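Local coordinates for uncharacterized protein ScGH5_18 (Streptomyces cattleya, PDB 7LR8) that probably hydrolyses the beta-1,4 bond of the mannosyl-N-acetylglucosamine disaccharide from N-glycan cores, as a glycoside hydrolase of family 5, at residues B[62-65]-B[69-72]; B[75-80]-B[137-142]. The protein carries 1 engineered substitution. All coordinates share one frame; numbering follows the deposited sequence.

Following the chain from the N terminus, strand 52-55 leads into the short helix 59-62, and contact 1 closes the loop that carries the chain from there into helix 71-86. Contact 2 opens further along that same helix and closes a much longer excursion, through strand 90-94 and helix 122-139. The two therefore follow in series, neither nesting nor crossing, with centres about 14 Å apart. They meet where F62 CE2 packs on L77 CB at 4.2 Å, and one sulfate ion binds R72 and Q76. Together they tie the start and middle of one helix of the (beta/alpha)8 barrel to the preceding loop and to the next barrel helix.

Contact 1: B[62-65]-B[69-72]; sequences FQPN and IRPR. With SO4 (sulfate ion), chain K.
F62 and R70 are joined by one backbone hydrogen bond, from R70 N to F62 O at 3.0 Å. The same carbonyl oxygen also receives a CA-H...O contact from I69, with I69 CA 3.4 Å from F62 O. The hydrogen bond links the last residue of helix 59-62 to R70, the N-cap of helix 71-86.

Van der Waals packing accompanies it. Q63 sends its side chain out straight, with CG anti to the backbone N (chi1 -167°), and lies obliquely across I69; Q63 CG and NE2 come within 4.0 and 3.9 Å of I69 CG1. The amide itself is held elsewhere, OE1 by W59 and NE2 by the carbonyls of R66 and G127, which fixes its rotation. P64 instead meets R70 about at a right angle, its CG and CD lying against R70 CG and CD, with P64 CD 3.9 Å from R70 CG.

The charged groups reach partners beyond the two segments. The R70 chain bends at chi3 (50°), and its NE forms a salt bridge with D32 of the second subunit, while NH1 bonds to V61 O. R72 stays extended and holds a sulfate, probably from the crystallisation liquor, at its guanidinium edge through R72 NE to sulfate O1 (2.8 Å) and R72 NH2 to sulfate O3 (2.6 Å). The sulfate may partly offset the repulsion between this guanidinium and that of R72 of the second subunit, which lies close by.

This corner of the barrel lies away from the glycan site: F62 packs edge-to-face with W30, F62 and Q63 rest on Y131 of helix 122-139, and I69 bridges that helix, at E130 and T134, to V74 of helix 71-86.

Contact 2: B[75-80]-B[137-142]; sequences EQLAAL and AALADR. With SO4 (sulfate ion), chain K.
A78 and L139 bury the most surface here: the alanine sits on helix 71-86, and the leucine reaches it from the C-terminal part of helix 122-139. L139 divides its two methyls between neighbouring residues. Its CD2 settles over the backbone of A78, 3.7 Å from A78 CA, whereas L139 CD1 meets L77 CD2 at 3.9 Å, the two leucines crossing about at a right angle. CG anti to the carbonyl carbon (chi1 -62°) places both methyls against helix 71-86. L77 and L139 both also touch V93 of strand 90-94, so the leucines lie in the layer between the strands and the outer helices of the (beta/alpha)8 barrel. From L139 to R142 the chain makes a type I beta turn, closed by a hydrogen bond from R142 N to L139 O, which brings R142 back over A78. There the A78 methyl lies against one face of the guanidinium, 3.7 Å from its plane and offset toward the rim. A bend at chi2 (70°) folds the arginine this way, and its NE forms a salt bridge with D82. On the side of helix 71-86 facing away from L139, Q76 NE2 donates to sulfate O4 at 3.0 Å.

Contact 1: B[62-65]-B[69-72]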
loop_
_atom_site.group_PDB
_atom_site.type_symbol
_atom_site.label_atom_id
_atom_site.label_comp_id
_atom_site.label_asym_id
_atom_site.label_seq_id
_atom_site.Cartn_x
_atom_site.Cartn_y
_atom_site.Cartn_z
ATOM N N PHE B 62 -10.190 -2.692 1.870
ATOM C CA PHE B 62 -11.341 -2.760 2.760
ATOM C C PHE B 62 -11.253 -1.746 3.897
ATOM O O PHE B 62 -12.283 -1.224 4.338
ATOM C CB PHE B 62 -11.481 -4.173 3.330
ATOM C CG PHE B 62 -12.187 -5.130 2.419
ATOM C CD1 PHE B 62 -11.704 -5.390 1.141
ATOM C CD2 PHE B 62 -13.347 -5.763 2.835
ATOM C CE1 PHE B 62 -12.375 -6.287 0.304
ATOM C CE2 PHE B 62 -14.005 -6.656 2.008
ATOM C CZ PHE B 62 -13.519 -6.907 0.741
ATOM N N GLN B 63 -10.048 -1.438 4.372
ATOM C CA GLN B 63 -9.850 -0.546 5.516
ATOM C C GLN B 63 -8.768 0.478 5.170
ATOM O O GLN B 63 -7.654 0.423 5.699
ATOM C CB GLN B 63 -9.479 -1.350 6.765
ATOM C CG GLN B 63 -9.561 -0.552 8.078
ATOM C CD GLN B 63 -9.324 -1.422 9.301
ATOM O OE1 GLN B 63 -8.731 -2.495 9.205
ATOM N NE2 GLN B 63 -9.794 -0.965 10.459
ATOM N N PRO B 64 -9.075 1.430 4.284
ATOM C CA PRO B 64 -8.029 2.345 3.785
ATOM C C PRO B 64 -7.565 3.345 4.817
ATOM O O PRO B 64 -6.498 3.944 4.632
ATOM C CB PRO B 64 -8.712 3.052 2.608
ATOM C CG PRO B 64 -10.191 2.994 2.977
ATOM C CD PRO B 64 -10.353 1.624 3.581
ATOM N N ASN B 65 -8.367 3.576 5.844
ATOM C CA ASN B 65 -8.028 4.383 7.003
ATOM C C ASN B 65 -8.409 3.566 8.224
ATOM O O ASN B 65 -9.359 2.790 8.177
ATOM C CB ASN B 65 -8.776 5.729 6.956
ATOM C CG ASN B 65 -8.539 6.576 8.179
ATOM O OD1 ASN B 65 -9.137 6.345 9.220
ATOM N ND2 ASN B 65 -7.662 7.569 8.055
ATOM N N ILE B 69 -13.879 1.378 7.560
ATOM C CA ILE B 69 -14.100 0.078 6.939
ATOM C C ILE B 69 -15.212 0.289 5.919
ATOM O O ILE B 69 -16.360 0.587 6.281
ATOM C CB ILE B 69 -14.478 -0.985 7.980
ATOM C CG1 ILE B 69 -13.362 -1.110 9.014
ATOM C CG2 ILE B 69 -14.748 -2.332 7.297
ATOM C CD1 ILE B 69 -13.800 -1.837 10.278
ATOM N N ARG B 70 -14.863 0.173 4.647
ATOM C CA ARG B 70 -15.745 0.623 3.589
ATOM C C ARG B 70 -16.994 -0.243 3.513
ATOM O O ARG B 70 -16.887 -1.456 3.259
ATOM C CB ARG B 70 -14.996 0.600 2.267
ATOM C CG ARG B 70 -13.961 1.735 2.150
ATOM C CD ARG B 70 -13.193 1.618 0.831
ATOM N NE ARG B 70 -14.107 1.469 -0.300
ATOM C CZ ARG B 70 -14.168 0.412 -1.107
ATOM N NH1 ARG B 70 -13.359 -0.628 -0.942
ATOM N NH2 ARG B 70 -15.058 0.401 -2.096
ATOM N N PRO B 71 -18.181 0.333 3.701
ATOM C CA PRO B 71 -19.426 -0.446 3.565
ATOM C C PRO B 71 -19.552 -1.157 2.225
ATOM O O PRO B 71 -20.080 -2.271 2.183
ATOM C CB PRO B 71 -20.514 0.619 3.757
ATOM C CG PRO B 71 -19.868 1.661 4.651
ATOM C CD PRO B 71 -18.431 1.714 4.147
ATOM N N ARG B 72 -19.075 -0.553 1.133
ATOM C CA ARG B 72 -19.233 -1.169 -0.185
ATOM C C ARG B 72 -18.387 -2.428 -0.321
ATOM O O ARG B 72 -18.798 -3.396 -0.972
ATOM C CB ARG B 72 -18.864 -0.167 -1.280
ATOM C CG ARG B 72 -19.072 -0.689 -2.712
ATOM C CD ARG B 72 -18.359 0.236 -3.699
ATOM N NE ARG B 72 -18.803 0.020 -5.071
ATOM C CZ ARG B 72 -18.231 0.569 -6.137
ATOM N NH1 ARG B 72 -17.182 1.372 -5.994
ATOM N NH2 ARG B 72 -18.710 0.314 -7.345
HETATM S S SO4 K . -20.802 -2.524 -6.496
HETATM O O1 SO4 K . -20.811 -1.873 -5.189
HETATM O O2 SO4 K . -22.129 -3.065 -6.772
HETATM O O3 SO4 K . -20.448 -1.551 -7.525
HETATM O O4 SO4 K . -19.830 -3.613 -6.503
#

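Contact 2: B[75-80]-B[137-142]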
loop_
_atom_site.group_PDB
_atom_site.type_symbol
_atom_site.label_atom_id
_atom_site.label_comp_id
_atom_site.label_asym_id
_atom_site.label_seq_id
_atom_site.Cartn_x
_atom_site.Cartn_y
_atom_site.Cartn_z
ATOM N N GLU B 75 -20.174 -5.160 1.444
ATOM C CA GLU B 75 -21.312 -5.643 0.669
ATOM C C GLU B 75 -20.880 -6.450 -0.557
ATOM O O GLU B 75 -21.579 -7.391 -0.950
ATOM C CB GLU B 75 -22.191 -4.459 0.274
ATOM C CG GLU B 75 -22.845 -3.809 1.515
ATOM C CD GLU B 75 -23.570 -2.510 1.242
ATOM O OE1 GLU B 75 -23.791 -2.177 0.060
ATOM O OE2 GLU B 75 -23.927 -1.821 2.226
ATOM N N GLN B 76 -19.751 -6.099 -1.182
ATOM C CA GLN B 76 -19.231 -6.916 -2.278
ATOM C C GLN B 76 -18.828 -8.296 -1.774
ATOM O O GLN B 76 -19.100 -9.310 -2.424
ATOM C CB GLN B 76 -18.041 -6.212 -2.946
ATOM C CG GLN B 76 -18.421 -4.932 -3.710
ATOM C CD GLN B 76 -17.214 -4.035 -3.975
ATOM O OE1 GLN B 76 -16.150 -4.224 -3.383
ATOM N NE2 GLN B 76 -17.376 -3.063 -4.871
ATOM N N LEU B 77 -18.202 -8.351 -0.596
ATOM C CA LEU B 77 -17.843 -9.638 -0.006
ATOM C C LEU B 77 -19.084 -10.476 0.288
ATOM O O LEU B 77 -19.080 -11.698 0.074
ATOM C CB LEU B 77 -17.028 -9.411 1.268
ATOM C CG LEU B 77 -16.573 -10.657 2.032
ATOM C CD1 LEU B 77 -15.667 -11.550 1.157
ATOM C CD2 LEU B 77 -15.872 -10.269 3.322
ATOM N N ALA B 78 -20.158 -9.838 0.763
ATOM C CA ALA B 78 -21.406 -10.567 0.987
ATOM C C ALA B 78 -21.993 -11.063 -0.330
ATOM O O ALA B 78 -22.509 -12.185 -0.401
ATOM C CB ALA B 78 -22.415 -9.682 1.733
ATOM N N ALA B 79 -21.922 -10.242 -1.384
ATOM C CA ALA B 79 -22.437 -10.660 -2.687
ATOM C C ALA B 79 -21.643 -11.839 -3.230
ATOM O O ALA B 79 -22.219 -12.767 -3.816
ATOM C CB ALA B 79 -22.400 -9.491 -3.673
ATOM N N LEU B 80 -20.329 -11.824 -3.038
ATOM C CA LEU B 80 -19.517 -12.976 -3.407
ATOM C C LEU B 80 -19.920 -14.199 -2.600
ATOM O O LEU B 80 -19.994 -15.311 -3.134
ATOM C CB LEU B 80 -18.039 -12.647 -3.200
ATOM C CG LEU B 80 -16.975 -13.613 -3.716
ATOM C CD1 LEU B 80 -15.659 -12.846 -3.805
ATOM C CD2 LEU B 80 -16.812 -14.837 -2.831
ATOM N N ALA B 137 -19.499 -10.252 11.352
ATOM C CA ALA B 137 -20.885 -9.903 11.644
ATOM C C ALA B 137 -21.697 -9.737 10.365
ATOM O O ALA B 137 -22.886 -10.089 10.318
ATOM C CB ALA B 137 -20.937 -8.620 12.494
ATOM N N ALA B 138 -21.079 -9.179 9.320
ATOM C CA ALA B 138 -21.788 -8.937 8.071
ATOM C C ALA B 138 -22.122 -10.226 7.341
ATOM O O ALA B 138 -23.055 -10.243 6.527
ATOM C CB ALA B 138 -20.939 -8.053 7.154
ATOM N N LEU B 139 -21.383 -11.292 7.611
ATOM C CA LEU B 139 -21.597 -12.569 6.945
ATOM C C LEU B 139 -22.308 -13.584 7.829
ATOM O O LEU B 139 -22.648 -14.670 7.351
ATOM C CB LEU B 139 -20.255 -13.128 6.461
ATOM C CG LEU B 139 -19.515 -12.269 5.429
ATOM C CD1 LEU B 139 -18.222 -12.931 5.037
ATOM C CD2 LEU B 139 -20.380 -11.993 4.194
ATOM N N ALA B 140 -22.615 -13.219 9.078
ATOM C CA ALA B 140 -23.125 -14.192 10.043
ATOM C C ALA B 140 -24.489 -14.749 9.653
ATOM O O ALA B 140 -24.808 -15.895 9.998
ATOM C CB ALA B 140 -23.192 -13.564 11.437
ATOM N N ASP B 141 -25.304 -13.967 8.936
ATOM C CA ASP B 141 -26.631 -14.424 8.526
ATOM C C ASP B 141 -26.599 -15.306 7.284
ATOM O O ASP B 141 -27.663 -15.751 6.837
ATOM C CB ASP B 141 -27.583 -13.232 8.304
ATOM C CG ASP B 141 -27.143 -12.294 7.175
ATOM O OD1 ASP B 141 -25.972 -12.352 6.737
ATOM O OD2 ASP B 141 -27.978 -11.460 6.741
ATOM N N ARG B 142 -25.412 -15.586 6.739
ATOM C CA ARG B 142 -25.279 -16.446 5.560
ATOM C C ARG B 142 -25.067 -17.885 5.999
ATOM O O ARG B 142 -24.034 -18.181 6.619
ATOM C CB ARG B 142 -24.105 -16.004 4.695
ATOM C CG ARG B 142 -24.471 -15.168 3.494
ATOM C CD ARG B 142 -24.951 -13.814 3.917
ATOM N NE ARG B 142 -25.357 -12.983 2.785
ATOM C CZ ARG B 142 -25.593 -11.675 2.864
ATOM N NH1 ARG B 142 -25.504 -11.042 4.033
ATOM N NH2 ARG B 142 -25.937 -10.995 1.781
HETATM S S SO4 K . -20.802 -2.524 -6.496
HETATM O O1 SO4 K . -20.811 -1.873 -5.189
HETATM O O2 SO4 K . -22.129 -3.065 -6.772
HETATM O O3 SO4 K . -20.448 -1.551 -7.525
HETATM O O4 SO4 K . -19.830 -3.613 -6.503
#